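Local atomic coordinates of hydroxylase (Rhodococcus sp., PDB entry 2OR0), a protein that probably acts as a flavin-dependent monooxygenase of the acyl-CoA dehydrogenase superfamily, using reduced flavin and molecular oxygen to hydroxylate its substrate. Residues V104-Q117 with R241-F254. Residues are numbered along the deposited sequence; the frame is centred on the assembly and turned at random.
Sequences VHPWELAFADPQVQ and RPEPLFNMPYSCMF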
ATOM      1  N   VAL A 104       1.483   3.984  -5.336  1.00 28.19           N
ATOM      2  CA  VAL A 104       0.270   3.793  -6.100  1.00 28.39           C
ATOM      3  C   VAL A 104      -0.336   5.113  -6.630  1.00 29.34           C
ATOM      4  O   VAL A 104      -1.112   5.122  -7.606  1.00 29.19           O
ATOM      5  CB  VAL A 104      -0.760   2.979  -5.266  1.00 29.34           C
ATOM      6  CG1 VAL A 104      -2.172   3.163  -5.780  1.00 29.60           C
ATOM      7  CG2 VAL A 104      -0.390   1.499  -5.330  1.00 27.30           C
ATOM      8  N   HIS A 105      -0.001   6.221  -5.971  1.00 29.28           N
ATOM      9  CA  HIS A 105      -0.581   7.518  -6.336  1.00 29.43           C
ATOM     10  C   HIS A 105      -0.272   7.953  -7.795  1.00 29.25           C
ATOM     11  O   HIS A 105      -1.180   8.466  -8.456  1.00 29.49           O
ATOM     12  CB  HIS A 105      -0.228   8.596  -5.305  1.00 29.10           C
ATOM     13  CG  HIS A 105      -0.695   8.267  -3.914  1.00 29.51           C
ATOM     14  ND1 HIS A 105       0.070   8.504  -2.796  1.00 31.63           N
ATOM     15  CD2 HIS A 105      -1.830   7.677  -3.469  1.00 31.18           C
ATOM     16  CE1 HIS A 105      -0.579   8.096  -1.719  1.00 31.05           C
ATOM     17  NE2 HIS A 105      -1.733   7.584  -2.102  1.00 31.35           N
ATOM     18  N   PRO A 106       0.978   7.722  -8.292  1.00 29.49           N
ATOM     19  CA  PRO A 106       1.298   8.013  -9.693  1.00 30.00           C
ATOM     20  C   PRO A 106       0.451   7.201 -10.654  1.00 29.80           C
ATOM     21  O   PRO A 106       0.172   7.654 -11.765  1.00 30.67           O
ATOM     22  CB  PRO A 106       2.759   7.581  -9.819  1.00 29.99           C
ATOM     23  CG  PRO A 106       3.309   7.725  -8.444  1.00 29.92           C
ATOM     24  CD  PRO A 106       2.178   7.221  -7.588  1.00 29.71           C
ATOM     25  N   TRP A 107       0.031   6.011 -10.233  1.00 29.46           N
ATOM     26  CA  TRP A 107      -0.799   5.184 -11.080  1.00 28.97           C
ATOM     27  C   TRP A 107      -2.157   5.862 -11.332  1.00 29.81           C
ATOM     28  O   TRP A 107      -2.624   5.940 -12.479  1.00 29.35           O
ATOM     29  CB  TRP A 107      -0.936   3.763 -10.502  1.00 28.12           C
ATOM     30  CG  TRP A 107      -1.780   2.891 -11.356  1.00 28.15           C
ATOM     31  CD1 TRP A 107      -1.373   2.140 -12.442  1.00 26.00           C
ATOM     32  CD2 TRP A 107      -3.185   2.663 -11.211  1.00 26.86           C
ATOM     33  NE1 TRP A 107      -2.456   1.483 -12.974  1.00 27.00           N
ATOM     34  CE2 TRP A 107      -3.577   1.791 -12.249  1.00 25.22           C
ATOM     35  CE3 TRP A 107      -4.160   3.124 -10.302  1.00 26.71           C
ATOM     36  CZ2 TRP A 107      -4.899   1.363 -12.407  1.00 26.44           C
ATOM     37  CZ3 TRP A 107      -5.462   2.699 -10.457  1.00 25.78           C
ATOM     38  CH2 TRP A 107      -5.826   1.821 -11.493  1.00 26.56           C
ATOM     39  N   GLU A 108      -2.796   6.352 -10.269  1.00 29.58           N
ATOM     40  CA  GLU A 108      -4.085   7.008 -10.428  1.00 30.23           C
ATOM     41  C   GLU A 108      -3.938   8.385 -11.127  1.00 30.35           C
ATOM     42  O   GLU A 108      -4.746   8.729 -11.969  1.00 30.25           O
ATOM     43  CB  GLU A 108      -4.828   7.169  -9.104  1.00 29.51           C
ATOM     44  CG  GLU A 108      -6.216   7.791  -9.301  1.00 31.27           C
ATOM     45  CD  GLU A 108      -7.052   7.836  -8.039  1.00 33.57           C
ATOM     46  OE1 GLU A 108      -6.648   7.237  -7.020  1.00 36.69           O
ATOM     47  OE2 GLU A 108      -8.122   8.470  -8.059  1.00 33.75           O
ATOM     48  N   LEU A 109      -2.902   9.144 -10.782  1.00 31.04           N
ATOM     49  CA  LEU A 109      -2.703  10.451 -11.380  1.00 31.93           C
ATOM     50  C   LEU A 109      -2.518  10.318 -12.891  1.00 33.32           C
ATOM     51  O   LEU A 109      -2.768  11.263 -13.632  1.00 33.82           O
ATOM     52  CB  LEU A 109      -1.480  11.128 -10.801  1.00 31.57           C
ATOM     53  CG  LEU A 109      -1.497  12.659 -10.916  1.00 32.24           C
ATOM     54  CD1 LEU A 109      -2.561  13.288  -9.970  1.00 30.74           C
ATOM     55  CD2 LEU A 109      -0.103  13.222 -10.666  1.00 29.75           C
ATOM     56  N   ALA A 110      -2.066   9.146 -13.338  1.00 33.75           N
ATOM     57  CA  ALA A 110      -1.824   8.905 -14.754  1.00 33.66           C
ATOM     58  C   ALA A 110      -3.076   9.178 -15.535  1.00 33.73           C
ATOM     59  O   ALA A 110      -2.989   9.641 -16.660  1.00 34.30           O
ATOM     60  CB  ALA A 110      -1.333   7.486 -15.013  1.00 33.08           C
ATOM     61  N   PHE A 111      -4.233   8.908 -14.935  1.00 33.31           N
ATOM     62  CA  PHE A 111      -5.504   9.214 -15.583  1.00 33.43           C
ATOM     63  C   PHE A 111      -6.267  10.390 -14.956  1.00 33.11           C
ATOM     64  O   PHE A 111      -7.473  10.544 -15.174  1.00 33.32           O
ATOM     65  CB  PHE A 111      -6.402   7.968 -15.797  1.00 32.86           C
ATOM     66  CG  PHE A 111      -6.713   7.170 -14.539  1.00 33.15           C
ATOM     67  CD1 PHE A 111      -7.864   7.445 -13.778  1.00 28.86           C
ATOM     68  CD2 PHE A 111      -5.894   6.109 -14.154  1.00 31.61           C
ATOM     69  CE1 PHE A 111      -8.184   6.701 -12.668  1.00 28.35           C
ATOM     70  CE2 PHE A 111      -6.196   5.346 -13.009  1.00 30.50           C
ATOM     71  CZ  PHE A 111      -7.344   5.645 -12.265  1.00 31.18           C
ATOM     72  N   ALA A 112      -5.552  11.205 -14.184  1.00 33.74           N
ATOM     73  CA  ALA A 112      -6.067  12.526 -13.781  1.00 34.36           C
ATOM     74  C   ALA A 112      -5.793  13.537 -14.918  1.00 34.82           C
ATOM     75  O   ALA A 112      -4.980  13.269 -15.825  1.00 34.27           O
ATOM     76  CB  ALA A 112      -5.420  12.998 -12.469  1.00 33.76           C
ATOM     77  N   ASP A 113      -6.466  14.688 -14.857  1.00 34.96           N
ATOM     78  CA  ASP A 113      -6.273  15.767 -15.831  1.00 35.06           C
ATOM     79  C   ASP A 113      -4.816  16.036 -16.122  1.00 35.34           C
ATOM     80  O   ASP A 113      -3.999  16.174 -15.196  1.00 35.40           O
ATOM     81  CB  ASP A 113      -6.942  17.057 -15.360  1.00 35.23           C
ATOM     82  CG  ASP A 113      -7.137  18.058 -16.490  1.00 34.94           C
ATOM     83  OD1 ASP A 113      -6.146  18.708 -16.877  1.00 31.84           O
ATOM     84  OD2 ASP A 113      -8.287  18.182 -16.972  1.00 35.11           O
ATOM     85  N   PRO A 114      -4.469  16.131 -17.423  1.00 35.80           N
ATOM     86  CA  PRO A 114      -3.067  16.394 -17.760  1.00 35.73           C
ATOM     87  C   PRO A 114      -2.490  17.628 -17.057  1.00 35.29           C
ATOM     88  O   PRO A 114      -1.287  17.693 -16.822  1.00 34.68           O
ATOM     89  CB  PRO A 114      -3.083  16.572 -19.298  1.00 35.80           C
ATOM     90  CG  PRO A 114      -4.282  15.829 -19.761  1.00 36.92           C
ATOM     91  CD  PRO A 114      -5.320  15.964 -18.622  1.00 36.03           C
ATOM     92  N   GLN A 115      -3.334  18.595 -16.714  1.00 35.35           N
ATOM     93  CA  GLN A 115      -2.820  19.795 -16.054  1.00 36.12           C
ATOM     94  C   GLN A 115      -2.256  19.540 -14.640  1.00 35.64           C
ATOM     95  O   GLN A 115      -1.247  20.144 -14.250  1.00 35.56           O
ATOM     96  CB  GLN A 115      -3.862  20.912 -16.032  1.00 36.02           C
ATOM     97  CG  GLN A 115      -3.287  22.269 -15.621  1.00 36.37           C
ATOM     98  CD  GLN A 115      -4.330  23.381 -15.638  1.00 36.99           C
ATOM     99  OE1 GLN A 115      -5.473  23.176 -16.053  1.00 37.45           O
ATOM    100  NE2 GLN A 115      -3.937  24.563 -15.176  1.00 38.98           N
ATOM    101  N   VAL A 116      -2.907  18.662 -13.874  1.00 35.64           N
ATOM    102  CA  VAL A 116      -2.433  18.400 -12.517  1.00 34.85           C
ATOM    103  C   VAL A 116      -1.162  17.535 -12.538  1.00 35.04           C
ATOM    104  O   VAL A 116      -0.270  17.704 -11.695  1.00 34.72           O
ATOM    105  CB  VAL A 116      -3.570  17.886 -11.584  1.00 35.09           C
ATOM    106  CG1 VAL A 116      -4.099  16.533 -12.028  1.00 34.84           C
ATOM    107  CG2 VAL A 116      -3.128  17.884 -10.089  1.00 34.69           C
ATOM    108  N   GLN A 117      -1.058  16.645 -13.532  1.00 35.06           N
ATOM    109  CA  GLN A 117       0.135  15.806 -13.673  1.00 35.10           C
ATOM    110  C   GLN A 117       1.345  16.706 -13.915  1.00 35.59           C
ATOM    111  O   GLN A 117       2.431  16.460 -13.390  1.00 35.73           O
ATOM    112  CB  GLN A 117      -0.010  14.799 -14.831  1.00 34.19           C
ATOM    113  CG  GLN A 117      -1.272  13.940 -14.823  1.00 34.38           C
ATOM    114  CD  GLN A 117      -1.211  12.811 -15.843  1.00 35.09           C
ATOM    115  OE1 GLN A 117      -0.147  12.232 -16.078  1.00 33.64           O
ATOM    116  NE2 GLN A 117      -2.345  12.487 -16.443  1.00 32.53           N
ATOM    117  N   ARG A 241      -6.277   6.034 -22.163  1.00 37.37           N
ATOM    118  CA  ARG A 241      -4.839   5.767 -22.342  1.00 37.00           C
ATOM    119  C   ARG A 241      -4.626   4.408 -23.029  1.00 37.10           C
ATOM    120  O   ARG A 241      -5.437   3.497 -22.841  1.00 36.95           O
ATOM    121  CB  ARG A 241      -4.090   5.809 -21.001  1.00 36.73           C
ATOM    122  CG  ARG A 241      -4.120   7.160 -20.277  1.00 35.35           C
ATOM    123  CD  ARG A 241      -3.074   7.213 -19.184  1.00 34.53           C
ATOM    124  NE  ARG A 241      -1.725   7.086 -19.707  1.00 33.86           N
ATOM    125  CZ  ARG A 241      -0.759   7.979 -19.553  1.00 36.29           C
ATOM    126  NH1 ARG A 241      -0.951   9.072 -18.826  1.00 37.19           N
ATOM    127  NH2 ARG A 241       0.432   7.748 -20.091  1.00 37.57           N
ATOM    128  N   PRO A 242      -3.562   4.283 -23.852  1.00 37.35           N
ATOM    129  CA  PRO A 242      -3.296   3.003 -24.520  1.00 37.98           C
ATOM    130  C   PRO A 242      -2.599   1.933 -23.648  1.00 37.93           C
ATOM    131  O   PRO A 242      -2.685   0.751 -23.960  1.00 38.49           O
ATOM    132  CB  PRO A 242      -2.367   3.399 -25.676  1.00 37.72           C
ATOM    133  CG  PRO A 242      -1.585   4.565 -25.134  1.00 38.15           C
ATOM    134  CD  PRO A 242      -2.579   5.321 -24.240  1.00 37.36           C
ATOM    135  N   GLU A 243      -1.919   2.336 -22.579  1.00 37.24           N
ATOM    136  CA  GLU A 243      -1.119   1.395 -21.807  1.00 36.48           C
ATOM    137  C   GLU A 243      -1.998   0.455 -20.950  1.00 35.98           C
ATOM    138  O   GLU A 243      -2.846   0.937 -20.184  1.00 36.20           O
ATOM    139  CB  GLU A 243      -0.109   2.144 -20.931  1.00 36.37           C
ATOM    140  CG  GLU A 243       0.769   3.149 -21.666  1.00 36.52           C
ATOM    141  CD  GLU A 243       0.209   4.577 -21.685  1.00 36.28           C
ATOM    142  OE1 GLU A 243      -1.016   4.786 -21.549  1.00 37.62           O
ATOM    143  OE2 GLU A 243       1.013   5.502 -21.865  1.00 36.73           O
ATOM    144  N   PRO A 244      -1.806  -0.880 -21.082  1.00 35.01           N
ATOM    145  CA  PRO A 244      -2.637  -1.782 -20.279  1.00 34.18           C
ATOM    146  C   PRO A 244      -2.487  -1.537 -18.767  1.00 32.85           C
ATOM    147  O   PRO A 244      -3.462  -1.667 -18.052  1.00 31.83           O
ATOM    148  CB  PRO A 244      -2.151  -3.177 -20.677  1.00 33.75           C
ATOM    149  CG  PRO A 244      -1.569  -2.980 -22.083  1.00 35.12           C
ATOM    150  CD  PRO A 244      -0.879  -1.634 -21.953  1.00 35.31           C
ATOM    151  N   LEU A 245      -1.293  -1.153 -18.313  1.00 32.04           N
ATOM    152  CA  LEU A 245      -1.086  -0.860 -16.903  1.00 31.49           C
ATOM    153  C   LEU A 245      -2.162   0.107 -16.390  1.00 31.55           C
ATOM    154  O   LEU A 245      -2.829  -0.169 -15.377  1.00 30.73           O
ATOM    155  CB  LEU A 245       0.307  -0.308 -16.632  1.00 31.01           C
ATOM    156  CG  LEU A 245       0.478   0.238 -15.199  1.00 30.70           C
ATOM    157  CD1 LEU A 245       0.392  -0.884 -14.114  1.00 27.65           C
ATOM    158  CD2 LEU A 245       1.762   1.000 -15.115  1.00 29.15           C
ATOM    159  N   PHE A 246      -2.366   1.201 -17.123  1.00 30.81           N
ATOM    160  CA  PHE A 246      -3.260   2.262 -16.669  1.00 30.41           C
ATOM    161  C   PHE A 246      -4.708   1.945 -16.858  1.00 29.95           C
ATOM    162  O   PHE A 246      -5.567   2.726 -16.459  1.00 30.45           O
ATOM    163  CB  PHE A 246      -2.879   3.606 -17.296  1.00 30.34           C
ATOM    164  CG  PHE A 246      -1.518   4.039 -16.927  1.00 30.29           C
ATOM    165  CD1 PHE A 246      -1.139   4.093 -15.584  1.00 27.90           C
ATOM    166  CD2 PHE A 246      -0.584   4.362 -17.901  1.00 30.34           C
ATOM    167  CE1 PHE A 246       0.134   4.482 -15.223  1.00 29.71           C
ATOM    168  CE2 PHE A 246       0.694   4.758 -17.539  1.00 29.80           C
ATOM    169  CZ  PHE A 246       1.054   4.813 -16.187  1.00 31.22           C
ATOM    170  N   ASN A 247      -4.997   0.785 -17.433  1.00 29.55           N
ATOM    171  CA  ASN A 247      -6.377   0.361 -17.520  1.00 29.32           C
ATOM    172  C   ASN A 247      -6.741  -0.760 -16.561  1.00 29.12           C
ATOM    173  O   ASN A 247      -7.814  -1.346 -16.668  1.00 28.58           O
ATOM    174  CB  ASN A 247      -6.760   0.022 -18.956  1.00 29.44           C
ATOM    175  CG  ASN A 247      -6.742   1.245 -19.852  1.00 30.58           C
ATOM    176  OD1 ASN A 247      -7.762   1.916 -20.000  1.00 31.11           O
ATOM    177  ND2 ASN A 247      -5.581   1.545 -20.439  1.00 30.01           N
HETATM  178  N   MSE A 248      -5.836  -1.054 -15.632  1.00 29.30           N
HETATM  179  CA  MSE A 248      -6.092  -2.069 -14.573  1.00 30.08           C
HETATM  180  C   MSE A 248      -7.221  -1.626 -13.612  1.00 29.85           C
HETATM  181  O   MSE A 248      -7.442  -0.433 -13.437  1.00 29.52           O
HETATM  182  CB  MSE A 248      -4.799  -2.338 -13.797  1.00 29.06           C
HETATM  183  CG  MSE A 248      -3.722  -3.076 -14.603  1.00 30.77           C
HETATM  184 SE   MSE A 248      -4.117  -4.966 -14.747  0.75 35.38          SE
HETATM  185  CE  MSE A 248      -3.834  -5.488 -12.830  1.00 36.91           C
ATOM    186  N   PRO A 249      -7.964  -2.590 -13.003  1.00 30.16           N
ATOM    187  CA  PRO A 249      -8.961  -2.145 -12.025  1.00 29.97           C
ATOM    188  C   PRO A 249      -8.324  -1.458 -10.815  1.00 30.36           C
ATOM    189  O   PRO A 249      -7.302  -1.935 -10.309  1.00 30.50           O
ATOM    190  CB  PRO A 249      -9.633  -3.457 -11.590  1.00 30.25           C
ATOM    191  CG  PRO A 249      -9.339  -4.437 -12.748  1.00 29.49           C
ATOM    192  CD  PRO A 249      -7.972  -4.061 -13.167  1.00 28.83           C
ATOM    193  N   TYR A 250      -8.947  -0.364 -10.347  1.00 29.18           N
ATOM    194  CA  TYR A 250      -8.512   0.343  -9.131  1.00 28.43           C
ATOM    195  C   TYR A 250      -8.510  -0.607  -7.907  1.00 27.12           C
ATOM    196  O   TYR A 250      -7.581  -0.575  -7.120  1.00 27.39           O
ATOM    197  CB  TYR A 250      -9.422   1.571  -8.865  1.00 28.49           C
ATOM    198  CG  TYR A 250      -9.115   2.361  -7.589  1.00 30.03           C
ATOM    199  CD1 TYR A 250      -8.204   3.425  -7.588  1.00 26.23           C
ATOM    200  CD2 TYR A 250      -9.762   2.053  -6.392  1.00 29.33           C
ATOM    201  CE1 TYR A 250      -7.936   4.152  -6.406  1.00 29.64           C
ATOM    202  CE2 TYR A 250      -9.514   2.782  -5.226  1.00 29.83           C
ATOM    203  CZ  TYR A 250      -8.607   3.813  -5.240  1.00 29.61           C
ATOM    204  OH  TYR A 250      -8.400   4.500  -4.057  1.00 34.30           O
ATOM    205  N   SER A 251      -9.533  -1.443  -7.792  1.00 26.66           N
ATOM    206  CA  SER A 251      -9.654  -2.372  -6.685  1.00 27.39           C
ATOM    207  C   SER A 251      -8.580  -3.453  -6.661  1.00 27.61           C
ATOM    208  O   SER A 251      -8.374  -4.102  -5.633  1.00 28.11           O
ATOM    209  CB  SER A 251     -11.027  -3.018  -6.651  1.00 27.31           C
ATOM    210  OG  SER A 251     -11.231  -3.914  -7.735  1.00 28.65           O
ATOM    211  N   CYS A 252      -7.908  -3.661  -7.791  1.00 27.63           N
ATOM    212  CA  CYS A 252      -6.728  -4.471  -7.801  1.00 27.02           C
ATOM    213  C   CYS A 252      -5.502  -3.637  -7.436  1.00 27.39           C
ATOM    214  O   CYS A 252      -4.752  -4.010  -6.515  1.00 27.42           O
ATOM    215  CB  CYS A 252      -6.536  -5.175  -9.157  1.00 27.27           C
ATOM    216  SG  CYS A 252      -5.038  -6.208  -9.209  1.00 29.29           S
HETATM  217  N   MSE A 253      -5.290  -2.510  -8.118  1.00 26.48           N
HETATM  218  CA  MSE A 253      -4.014  -1.802  -8.010  1.00 27.03           C
HETATM  219  C   MSE A 253      -3.799  -1.104  -6.649  1.00 27.31           C
HETATM  220  O   MSE A 253      -2.663  -1.062  -6.117  1.00 27.23           O
HETATM  221  CB  MSE A 253      -3.872  -0.770  -9.150  1.00 28.14           C
HETATM  222  CG  MSE A 253      -3.822  -1.395 -10.560  1.00 28.31           C
HETATM  223 SE   MSE A 253      -2.281  -2.603 -10.749  0.75 34.90          SE
HETATM  224  CE  MSE A 253      -0.838  -1.456 -10.366  1.00 26.27           C
ATOM    225  N   PHE A 254      -4.869  -0.512  -6.122  1.00 26.94           N
ATOM    226  CA  PHE A 254      -4.745   0.270  -4.887  1.00 27.17           C
ATOM    227  C   PHE A 254      -4.382  -0.671  -3.725  1.00 25.97           C
ATOM    228  O   PHE A 254      -3.365  -0.470  -3.094  1.00 26.43           O
ATOM    229  CB  PHE A 254      -5.997   1.168  -4.640  1.00 27.16           C
ATOM    230  CG  PHE A 254      -6.163   1.635  -3.198  1.00 28.25           C
ATOM    231  CD1 PHE A 254      -5.177   2.373  -2.554  1.00 28.98           C
ATOM    232  CD2 PHE A 254      -7.333   1.337  -2.500  1.00 29.67           C
ATOM    233  CE1 PHE A 254      -5.349   2.773  -1.227  1.00 29.45           C
ATOM    234  CE2 PHE A 254      -7.516   1.750  -1.183  1.00 28.05           C
ATOM    235  CZ  PHE A 254      -6.524   2.465  -0.558  1.00 28.60           C
TER
HETATM  236  O   HOH W   1       0.820  11.277 -18.281  1.00 40.88           O
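W107 gives its indole N-H to the carbonyl of L245, in the 3-10 segment 245-246 ahead of helix 250-277, an example of buried polar groups paired off amid apolar surfaces. The bond from W107 NE1 to L245 O is 2.9 Å and nearly straight (166°). The acceptor lies in the indole plane, whereas the donor sits well above the carbonyl plane; M248 N reaches the same oxygen from its opposite face. M248 O, at the indole edge, and F246 O both accept from Q236 NE2. With CG anti to the backbone N (chi1 -180°), the indole extends between F111 CE2 on one face and selenomethionine M253 on the other. M253 CG makes a CH-pi contact 3.8 Å from the W107 six-membered ring centroid, its SE farther off above the five-membered ring. Were W107 an alanine, L245 O would probably keep M248 N alone, and a gap would open between M253 and F111.

In the acyl-CoA dehydrogenase fold, suggested by the sequence family, N- and C-terminal helical parts flank a beta domain; here the axes of 105-109 and of the first turn, 250-254, run roughly antiparallel (151°) and approach to 10.9 Å, with the indole between them.

A second polar site gathers round A110 O, which accepts from R241 NH1 at 3.0 Å and, weakly, from Q117 NE2; that amide makes its straighter bond to A112 O. A water bridges Q117 OE1 and R241 NH1. The guanidinium is held side-on by E243, NE donating to OE1 and NH2 to OE2, which fixes its rotation. A110 CB rests over the F246 ring face, 3.6 Å from its centroid. E108 OE1 touches the Y250 ring edge at CE1 (3.4 Å) and has a weak bond with Y133 OH, while OE2 bonds to H184.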